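Uncharacterized conserved protein YndB, AHSA1/START domain (Micromonospora chersina, PDB 6V04) is of unknown function but is a START/Bet v1-like protein involved in dynemicin biosynthesis, possibly with a cyclase/aromatase-like role. Local coordinates at residues A[186-197]-A[257-266]; A[47-55]-A[65-73]. One frame throughout, in Å; residues are numbered along the deposited sequence. Where two conformers were deposited one is given.

Two seven-stranded antiparallel sheets, each with the same strand order and each paired with a long helix, 116-139 or 252-277, build this chain. From the N terminus, contact 2 comes first: residues 47-55 meet 65-73 across a short hairpin within the first sheet, so only nine residues lie between its two segments. Contact 1 is of longer range, bringing the connection between strands 183-187 and 196-205 of the second sheet against helix 252-277, with the rest of strand 196-205 and three further strands making up about half of the interval. The two follow one another in series, neither nested nor crossed, and their centres lie about 32 Å apart. Contact 2 thus pairs strand with strand, while contact 1 ties a hairpin of the second sheet to the C-terminal helix.

Contact 1 of 2, residues A[186-197]-A[257-266]; sequences FFVVDEEGPRRF and TLRHRFAATW
F186 lays its ring beside that of F262, the planes near parallel but slid so far that they barely overlap, with CE1 of F186 3.5 Å from CE2 of F262. CG of F186 stands anti to the backbone N (chi1 -172°), which carries the ring toward the helix, where its other side reaches CZ2 of W266 obliquely. V188 splits its two methyls: CG2 sits over the centre of the F262 face in a CH-pi contact, while CG1 rests 3.4 Å from OG1 of T265 and lies against one face of the R261 guanidinium. D190 takes that guanidinium side-on. NE of R261 gives a bond of 2.8 Å to the syn lone pair of OD2 in D190, and NH2 bonds OD1; a water joins OD2 to the carbonyl of R261. Because OD1 also accepts from N of E192, from the other face of the carboxylate, an Asx turn fixes the acid that holds the arginine. Here a beta-hairpin connection is drawn onto the long C-terminal helix of a helix-grip, Bet v1-like fold, with one arginine reaching into the turn. E192 passes its backbone over the guanidinium face opposite V188, and its carboxylate adds a long salt bridge, OE1 to NE of R261 at 3.9 Å. At G193 a second water links the carbonyl to NH1 of R261. P194, after a cis peptide bond, offers its carbonyl O to the outer guanidinium edge, 2.8 Å from NH2 and 3.0 Å from NH1 of R261, both bonds in the guanidinium plane. F197 then receives the edge of F262 on its face, the planes at 67°, and CD2 of L258 approaches the same ring obliquely, 4.1 Å from CZ of F197.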
loop_
_atom_site.group_PDB
_atom_site.type_symbol
_atom_site.label_atom_id
_atom_site.label_comp_id
_atom_site.label_asym_id
_atom_site.label_seq_id
_atom_site.Cartn_x
_atom_site.Cartn_y
_atom_site.Cartn_z
ATOM N N PHE A 186 0.263 11.518 -19.195
ATOM C CA PHE A 186 0.177 11.317 -17.754
ATOM C C PHE A 186 1.342 12.072 -17.130
ATOM O O PHE A 186 2.480 11.921 -17.581
ATOM C CB PHE A 186 0.248 9.819 -17.435
ATOM C CG PHE A 186 -0.021 9.466 -16.003
ATOM C CD1 PHE A 186 0.980 9.558 -15.048
ATOM C CD2 PHE A 186 -1.267 8.974 -15.619
ATOM C CE1 PHE A 186 0.760 9.207 -13.741
ATOM C CE2 PHE A 186 -1.500 8.622 -14.303
ATOM C CZ PHE A 186 -0.489 8.727 -13.367
ATOM N N PHE A 187 1.067 12.888 -16.114
ATOM C CA PHE A 187 2.068 13.789 -15.543
ATOM C C PHE A 187 2.439 13.405 -14.119
ATOM O O PHE A 187 1.568 13.109 -13.291
ATOM C CB PHE A 187 1.560 15.223 -15.541
ATOM C CG PHE A 187 1.282 15.758 -16.903
ATOM C CD1 PHE A 187 2.319 16.137 -17.735
ATOM C CD2 PHE A 187 -0.010 15.874 -17.361
ATOM C CE1 PHE A 187 2.071 16.637 -19.005
ATOM C CE2 PHE A 187 -0.267 16.361 -18.632
ATOM C CZ PHE A 187 0.777 16.754 -19.449
ATOM N N VAL A 188 3.741 13.428 -13.841
ATOM C CA VAL A 188 4.300 13.253 -12.506
ATOM C C VAL A 188 5.003 14.560 -12.176
ATOM O O VAL A 188 6.113 14.822 -12.664
ATOM C CB VAL A 188 5.261 12.064 -12.424
ATOM C CG1 VAL A 188 5.870 11.956 -11.043
ATOM C CG2 VAL A 188 4.520 10.770 -12.774
ATOM N N VAL A 189 4.370 15.381 -11.353
ATOM C CA VAL A 189 4.810 16.750 -11.110
ATOM C C VAL A 189 5.485 16.788 -9.741
ATOM O O VAL A 189 4.820 16.782 -8.700
ATOM C CB VAL A 189 3.642 17.737 -11.210
ATOM C CG1 VAL A 189 4.129 19.168 -11.002
ATOM C CG2 VAL A 189 2.934 17.591 -12.549
ATOM N N ASP A 190 6.811 16.834 -9.735
ATOM C CA ASP A 190 7.590 16.901 -8.506
ATOM C C ASP A 190 8.922 17.558 -8.855
ATOM O O ASP A 190 9.035 18.229 -9.883
ATOM C CB ASP A 190 7.718 15.503 -7.873
ATOM C CG ASP A 190 8.376 14.500 -8.786
ATOM O OD1 ASP A 190 9.040 14.909 -9.757
ATOM O OD2 ASP A 190 8.227 13.284 -8.535
ATOM N N GLU A 191 9.935 17.377 -8.014
ATOM C CA GLU A 191 11.212 18.044 -8.248
ATOM C C GLU A 191 12.182 17.216 -9.087
ATOM O O GLU A 191 13.346 17.610 -9.228
ATOM C CB GLU A 191 11.853 18.431 -6.916
ATOM C CG GLU A 191 11.035 19.466 -6.153
ATOM C CD GLU A 191 11.813 20.134 -5.034
ATOM O OE1 GLU A 191 12.856 19.587 -4.619
ATOM O OE2 GLU A 191 11.380 21.211 -4.572
ATOM N N GLU A 192 11.724 16.119 -9.681
ATOM C CA GLU A 192 12.535 15.220 -10.501
ATOM C C GLU A 192 11.944 15.109 -11.905
ATOM O O GLU A 192 10.936 15.739 -12.239
ATOM C CB GLU A 192 12.628 13.836 -9.852
ATOM C CG GLU A 192 13.273 13.848 -8.473
ATOM C CD GLU A 192 12.975 12.592 -7.673
ATOM O OE1 GLU A 192 11.834 12.454 -7.182
ATOM O OE2 GLU A 192 13.881 11.742 -7.538
ATOM N N GLY A 193 12.573 14.276 -12.733
ATOM C CA GLY A 193 12.121 14.063 -14.088
ATOM C C GLY A 193 12.229 12.595 -14.448
ATOM O O GLY A 193 12.881 11.814 -13.745
ATOM N N PRO A 194 11.579 12.175 -15.541
ATOM C CA PRO A 194 10.736 12.963 -16.450
ATOM C C PRO A 194 9.444 13.438 -15.776
ATOM O O PRO A 194 9.064 12.855 -14.770
ATOM C CB PRO A 194 10.419 11.977 -17.588
ATOM C CG PRO A 194 11.340 10.797 -17.389
ATOM C CD PRO A 194 11.646 10.758 -15.937
ATOM N N ARG A 195 8.808 14.477 -16.321
ATOM C CA ARG A 195 7.499 14.939 -15.862
ATOM C C ARG A 195 6.350 14.464 -16.744
ATOM O O ARG A 195 5.281 14.129 -16.234
ATOM C CB ARG A 195 7.502 16.465 -15.799
ATOM C CG ARG A 195 6.197 17.091 -15.403
ATOM C CD ARG A 195 6.409 18.535 -14.948
ATOM N NE ARG A 195 7.170 18.618 -13.703
ATOM C CZ ARG A 195 7.324 19.734 -12.998
ATOM N NH1 ARG A 195 6.771 20.865 -13.413
ATOM N NH2 ARG A 195 8.025 19.729 -11.879
ATOM N N ARG A 196 6.554 14.398 -18.056
ATOM C CA ARG A 196 5.510 14.078 -19.025
ATOM C C ARG A 196 5.717 12.668 -19.558
ATOM O O ARG A 196 6.789 12.352 -20.092
ATOM C CB ARG A 196 5.551 15.092 -20.170
ATOM C CG ARG A 196 4.626 14.823 -21.333
ATOM C CD ARG A 196 4.874 15.817 -22.475
ATOM N NE ARG A 196 4.734 17.198 -22.033
ATOM C CZ ARG A 196 3.626 17.920 -22.133
ATOM N NH1 ARG A 196 2.514 17.397 -22.651
ATOM N NH2 ARG A 196 3.621 19.170 -21.704
ATOM N N PHE A 197 4.697 11.824 -19.419
ATOM C CA PHE A 197 4.736 10.454 -19.896
ATOM C C PHE A 197 3.627 10.214 -20.912
ATOM O O PHE A 197 2.498 10.689 -20.738
ATOM C CB PHE A 197 4.582 9.473 -18.725
ATOM C CG PHE A 197 5.691 9.566 -17.730
ATOM C CD1 PHE A 197 5.671 10.533 -16.737
ATOM C CD2 PHE A 197 6.771 8.708 -17.799
ATOM C CE1 PHE A 197 6.705 10.636 -15.826
ATOM C CE2 PHE A 197 7.810 8.807 -16.896
ATOM C CZ PHE A 197 7.778 9.772 -15.903
ATOM N N THR A 257 13.139 4.717 -8.424
ATOM C CA THR A 257 12.758 6.119 -8.378
ATOM C C THR A 257 11.441 6.353 -9.108
ATOM O O THR A 257 10.570 7.085 -8.619
ATOM C CB THR A 257 13.894 6.963 -8.968
ATOM O OG1 THR A 257 15.060 6.815 -8.154
ATOM C CG2 THR A 257 13.519 8.425 -9.012
ATOM N N LEU A 258 11.270 5.737 -10.280
ATOM C CA LEU A 258 10.000 5.843 -10.981
ATOM C C LEU A 258 8.863 5.301 -10.126
ATOM O O LEU A 258 7.818 5.941 -10.008
ATOM C CB LEU A 258 10.062 5.100 -12.310
ATOM C CG LEU A 258 10.848 5.814 -13.408
ATOM C CD1 LEU A 258 11.262 4.820 -14.473
ATOM C CD2 LEU A 258 10.044 6.962 -14.017
ATOM N N ARG A 259 9.039 4.112 -9.546
ATOM C CA ARG A 259 7.977 3.518 -8.732
ATOM C C ARG A 259 7.601 4.444 -7.584
ATOM O O ARG A 259 6.414 4.697 -7.336
ATOM C CB ARG A 259 8.429 2.153 -8.214
ATOM C CG ARG A 259 7.350 1.379 -7.474
ATOM C CD ARG A 259 7.270 1.692 -5.999
ATOM N NE ARG A 259 6.277 0.783 -5.416
ATOM C CZ ARG A 259 5.466 1.063 -4.410
ATOM N NH1 ARG A 259 5.483 2.215 -3.773
ATOM N NH2 ARG A 259 4.579 0.139 -4.034
ATOM N N HIS A 260 8.603 4.980 -6.889
ATOM C CA HIS A 260 8.368 5.889 -5.773
ATOM C C HIS A 260 7.622 7.145 -6.226
ATOM O O HIS A 260 6.638 7.562 -5.598
ATOM C CB HIS A 260 9.719 6.218 -5.135
ATOM C CG HIS A 260 9.637 6.838 -3.779
ATOM N ND1 HIS A 260 10.569 6.581 -2.798
ATOM C CD2 HIS A 260 8.748 7.706 -3.239
ATOM C CE1 HIS A 260 10.268 7.277 -1.716
ATOM N NE2 HIS A 260 9.172 7.971 -1.959
ATOM N N ARG A 261 8.064 7.757 -7.322
ATOM C CA ARG A 261 7.424 8.984 -7.787
ATOM C C ARG A 261 5.990 8.734 -8.230
ATOM O O ARG A 261 5.096 9.545 -7.952
ATOM C CB ARG A 261 8.222 9.589 -8.933
ATOM C CG ARG A 261 9.620 10.055 -8.543
ATOM C CD ARG A 261 10.389 10.540 -9.763
ATOM N NE ARG A 261 9.755 11.724 -10.342
ATOM C CZ ARG A 261 9.596 11.961 -11.640
ATOM N NH1 ARG A 261 10.035 11.107 -12.560
ATOM N NH2 ARG A 261 9.012 13.082 -12.026
ATOM N N PHE A 262 5.756 7.640 -8.954
ATOM C CA PHE A 262 4.391 7.324 -9.352
ATOM C C PHE A 262 3.533 6.963 -8.149
ATOM O O PHE A 262 2.341 7.291 -8.132
ATOM C CB PHE A 262 4.393 6.200 -10.385
ATOM C CG PHE A 262 4.587 6.676 -11.802
ATOM C CD1 PHE A 262 5.852 6.951 -12.294
ATOM C CD2 PHE A 262 3.508 6.832 -12.653
ATOM C CE1 PHE A 262 6.030 7.368 -13.604
ATOM C CE2 PHE A 262 3.682 7.242 -13.965
ATOM C CZ PHE A 262 4.943 7.518 -14.443
ATOM N N ALA A 263 4.100 6.323 -7.119
ATOM C CA ALA A 263 3.296 6.033 -5.927
ATOM C C ALA A 263 2.810 7.316 -5.266
ATOM O O ALA A 263 1.657 7.401 -4.814
ATOM C CB ALA A 263 4.103 5.191 -4.938
ATOM N N ALA A 264 3.677 8.322 -5.179
ATOM C CA ALA A 264 3.266 9.594 -4.601
ATOM C C ALA A 264 2.205 10.255 -5.467
ATOM O O ALA A 264 1.290 10.913 -4.952
ATOM C CB ALA A 264 4.483 10.499 -4.452
ATOM N N THR A 265 2.320 10.098 -6.786
ATOM C CA THR A 265 1.328 10.667 -7.694
ATOM C C THR A 265 -0.027 10.011 -7.485
ATOM O O THR A 265 -1.057 10.695 -7.420
ATOM C CB THR A 265 1.795 10.507 -9.136
ATOM O OG1 THR A 265 2.972 11.299 -9.322
ATOM C CG2 THR A 265 0.756 10.984 -10.126
ATOM N N TRP A 266 -0.052 8.679 -7.377
ATOM C CA TRP A 266 -1.319 7.992 -7.163
ATOM C C TRP A 266 -1.903 8.319 -5.797
ATOM O O TRP A 266 -3.125 8.447 -5.664
ATOM C CB TRP A 266 -1.146 6.485 -7.334
ATOM C CG TRP A 266 -1.137 6.089 -8.774
ATOM C CD1 TRP A 266 -0.075 5.616 -9.502
ATOM C CD2 TRP A 266 -2.243 6.166 -9.692
ATOM N NE1 TRP A 266 -0.461 5.383 -10.793
ATOM C CE2 TRP A 266 -1.783 5.718 -10.939
ATOM C CE3 TRP A 266 -3.578 6.570 -9.568
ATOM C CZ2 TRP A 266 -2.599 5.663 -12.060
ATOM C CZ3 TRP A 266 -4.398 6.502 -10.679
ATOM C CH2 TRP A 266 -3.915 6.043 -11.905
HETATM O O HOH W 1 6.202 12.244 -7.159
HETATM O O HOH W 2 12.252 9.370 -12.563
#

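Contact 2 of 2, residues A[47-55]-A[65-73]; sequences PMTTGASTR and DIEVDHVEP
T50 holds OG1 anti to its own carbonyl carbon (chi1 -65°), where it accepts a bond of 3.2 Å from N of V71, and E67 folds back at chi2 (-79°) to set its carboxylate beside CB of S53, OE1 at 3.5 Å. Between these ends the strands pair antiparallel: T54 and I66 form a hydrogen-bonded pair, with N of I66 2.8 Å from O of T54, flanked by non-hydrogen-bonded S53-E67 and R55-D65. Ahead of this pairing, a type II turn from T49 to A52 brings the chain over V68, whose O accepts from N of G51 and whose N donates to O of A52. On the side of T54 and I66, M48 lays CB and CG against CG2 of V68, each 3.8 Å away, and carries CE toward CD1 of I66. Were E67 an alanine, the carboxylate lying against CB of S53 would be gone, which would probably open a gap beside S53 and take away a neighbour of R80 on that face. Strand 63-72 is flanked on its other edge by strand 76-83, where a classic bulge sets D69 and H70 both opposite L78, R80 pairs with D69, and the side chain of F79 touches those of M48 and I66.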
loop_
_atom_site.group_PDB
_atom_site.type_symbol
_atom_site.label_atom_id
_atom_site.label_comp_id
_atom_site.label_asym_id
_atom_site.label_seq_id
_atom_site.Cartn_x
_atom_site.Cartn_y
_atom_site.Cartn_z
ATOM N N PRO A 47 8.137 5.018 18.208
ATOM C CA PRO A 47 7.646 3.723 18.688
ATOM C C PRO A 47 6.149 3.775 18.928
ATOM O O PRO A 47 5.582 4.823 19.235
ATOM C CB PRO A 47 8.419 3.499 19.991
ATOM C CG PRO A 47 8.842 4.855 20.425
ATOM C CD PRO A 47 9.040 5.659 19.179
ATOM N N MET A 48 5.509 2.629 18.767
ATOM C CA MET A 48 4.093 2.522 19.097
ATOM C C MET A 48 3.884 2.741 20.591
ATOM O O MET A 48 4.544 2.115 21.424
ATOM C CB MET A 48 3.575 1.158 18.670
ATOM C CG MET A 48 3.546 0.960 17.175
ATOM S SD MET A 48 2.679 -0.551 16.754
ATOM C CE MET A 48 2.632 -0.459 14.973
ATOM N N THR A 49 2.963 3.646 20.924
ATOM C CA THR A 49 2.673 4.043 22.294
ATOM C C THR A 49 1.163 4.122 22.466
ATOM O O THR A 49 0.462 4.630 21.588
ATOM C CB THR A 49 3.311 5.402 22.623
ATOM O OG1 THR A 49 4.737 5.293 22.525
ATOM C CG2 THR A 49 2.920 5.869 24.017
ATOM N N THR A 50 0.661 3.616 23.594
ATOM C CA THR A 50 -0.778 3.613 23.836
ATOM C C THR A 50 -1.369 5.007 23.645
ATOM O O THR A 50 -0.922 5.979 24.263
ATOM C CB THR A 50 -1.078 3.114 25.255
ATOM O OG1 THR A 50 -0.694 1.739 25.379
ATOM C CG2 THR A 50 -2.567 3.246 25.573
ATOM N N GLY A 51 -2.387 5.093 22.792
ATOM C CA GLY A 51 -3.121 6.326 22.601
ATOM C C GLY A 51 -2.443 7.353 21.724
ATOM O O GLY A 51 -2.926 8.488 21.649
ATOM N N ALA A 52 -1.347 6.997 21.058
ATOM C CA ALA A 52 -0.566 7.933 20.268
ATOM C C ALA A 52 -0.524 7.512 18.804
ATOM O O ALA A 52 -0.658 6.333 18.463
ATOM C CB ALA A 52 0.872 8.048 20.798
ATOM N N SER A 53 -0.319 8.497 17.941
ATOM C CA SER A 53 -0.216 8.250 16.517
ATOM C C SER A 53 1.240 8.067 16.117
ATOM O O SER A 53 2.155 8.592 16.757
ATOM C CB SER A 53 -0.842 9.397 15.722
ATOM O OG SER A 53 -0.179 10.621 15.981
ATOM N N THR A 54 1.446 7.289 15.059
ATOM C CA THR A 54 2.759 7.156 14.451
ATOM C C THR A 54 2.570 6.835 12.971
ATOM O O THR A 54 1.458 6.889 12.438
ATOM C CB THR A 54 3.605 6.117 15.206
ATOM O OG1 THR A 54 4.956 6.136 14.719
ATOM C CG2 THR A 54 3.040 4.720 15.077
ATOM N N ARG A 55 3.664 6.459 12.312
ATOM C CA ARG A 55 3.680 6.269 10.869
ATOM C C ARG A 55 4.782 5.280 10.529
ATOM O O ARG A 55 5.884 5.377 11.074
ATOM C CB ARG A 55 3.921 7.614 10.172
ATOM C CG ARG A 55 3.796 7.641 8.664
ATOM C CD ARG A 55 4.072 9.068 8.201
ATOM N NE ARG A 55 3.975 9.278 6.761
ATOM C CZ ARG A 55 4.926 8.968 5.889
ATOM N NH1 ARG A 55 6.054 8.400 6.299
ATOM N NH2 ARG A 55 4.749 9.224 4.599
ATOM N N ASP A 65 -0.422 5.479 7.941
ATOM C CA ASP A 65 -0.654 6.284 9.135
ATOM C C ASP A 65 -1.291 5.402 10.205
ATOM O O ASP A 65 -2.256 4.691 9.922
ATOM C CB ASP A 65 -1.569 7.468 8.824
ATOM C CG ASP A 65 -0.897 8.544 7.989
ATOM O OD1 ASP A 65 0.341 8.652 8.023
ATOM O OD2 ASP A 65 -1.631 9.295 7.307
ATOM N N ILE A 66 -0.773 5.466 11.435
ATOM C CA ILE A 66 -1.136 4.534 12.501
ATOM C C ILE A 66 -1.660 5.295 13.715
ATOM O O ILE A 66 -1.094 6.315 14.122
ATOM C CB ILE A 66 0.072 3.670 12.921
ATOM C CG1 ILE A 66 0.629 2.906 11.716
ATOM C CG2 ILE A 66 -0.329 2.715 14.057
ATOM C CD1 ILE A 66 1.946 2.203 11.989
ATOM N N GLU A 67 -2.713 4.758 14.326
ATOM C CA GLU A 67 -3.178 5.186 15.642
ATOM C C GLU A 67 -3.136 3.967 16.552
ATOM O O GLU A 67 -3.767 2.949 16.251
ATOM C CB GLU A 67 -4.597 5.758 15.580
ATOM C CG GLU A 67 -4.719 7.044 14.786
ATOM C CD GLU A 67 -4.250 8.258 15.565
ATOM O OE1 GLU A 67 -3.880 8.104 16.749
ATOM O OE2 GLU A 67 -4.256 9.368 14.993
ATOM N N VAL A 68 -2.395 4.059 17.650
ATOM C CA VAL A 68 -2.121 2.909 18.506
ATOM C C VAL A 68 -3.109 2.907 19.660
ATOM O O VAL A 68 -3.236 3.898 20.393
ATOM C CB VAL A 68 -0.673 2.919 19.020
ATOM C CG1 VAL A 68 -0.449 1.762 20.006
ATOM C CG2 VAL A 68 0.324 2.852 17.849
ATOM N N ASP A 69 -3.788 1.782 19.841
ATOM C CA ASP A 69 -4.767 1.654 20.908
ATOM C C ASP A 69 -4.187 1.026 22.157
ATOM O O ASP A 69 -4.461 1.510 23.262
ATOM C CB ASP A 69 -5.963 0.841 20.426
ATOM C CG ASP A 69 -6.787 1.595 19.402
ATOM O OD1 ASP A 69 -7.087 2.783 19.651
ATOM O OD2 ASP A 69 -7.092 1.016 18.346
ATOM N N HIS A 70 -3.398 -0.030 22.033
ATOM C CA HIS A 70 -2.788 -0.556 23.234
ATOM C C HIS A 70 -1.503 -1.296 22.935
ATOM O O HIS A 70 -1.400 -2.036 21.953
ATOM C CB HIS A 70 -3.726 -1.484 24.002
ATOM C CG HIS A 70 -3.386 -1.555 25.450
ATOM N ND1 HIS A 70 -3.564 -0.484 26.299
ATOM C CD2 HIS A 70 -2.807 -2.529 26.187
ATOM C CE1 HIS A 70 -3.139 -0.807 27.503
ATOM N NE2 HIS A 70 -2.668 -2.040 27.460
ATOM N N VAL A 71 -0.545 -1.095 23.831
ATOM C CA VAL A 71 0.747 -1.758 23.831
ATOM C C VAL A 71 0.842 -2.494 25.163
ATOM O O VAL A 71 0.940 -1.862 26.226
ATOM C CB VAL A 71 1.899 -0.760 23.654
ATOM C CG1 VAL A 71 3.247 -1.475 23.692
ATOM C CG2 VAL A 71 1.717 0.022 22.364
ATOM N N GLU A 72 0.769 -3.820 25.119
ATOM C CA GLU A 72 0.924 -4.621 26.327
ATOM C C GLU A 72 2.238 -5.383 26.249
ATOM O O GLU A 72 2.342 -6.352 25.480
ATOM C CB GLU A 72 -0.245 -5.587 26.512
ATOM C CG GLU A 72 -0.234 -6.274 27.869
ATOM C CD GLU A 72 -0.246 -5.289 29.028
ATOM O OE1 GLU A 72 -1.113 -4.388 29.045
ATOM O OE2 GLU A 72 0.624 -5.407 29.916
ATOM N N PRO A 73 3.256 -4.985 27.011
ATOM C CA PRO A 73 4.593 -5.575 26.863
ATOM C C PRO A 73 4.625 -7.099 26.855
ATOM O O PRO A 73 4.027 -7.763 27.695
ATOM C CB PRO A 73 5.349 -4.999 28.064
ATOM C CG PRO A 73 4.718 -3.655 28.248
ATOM C CD PRO A 73 3.258 -3.865 27.969
#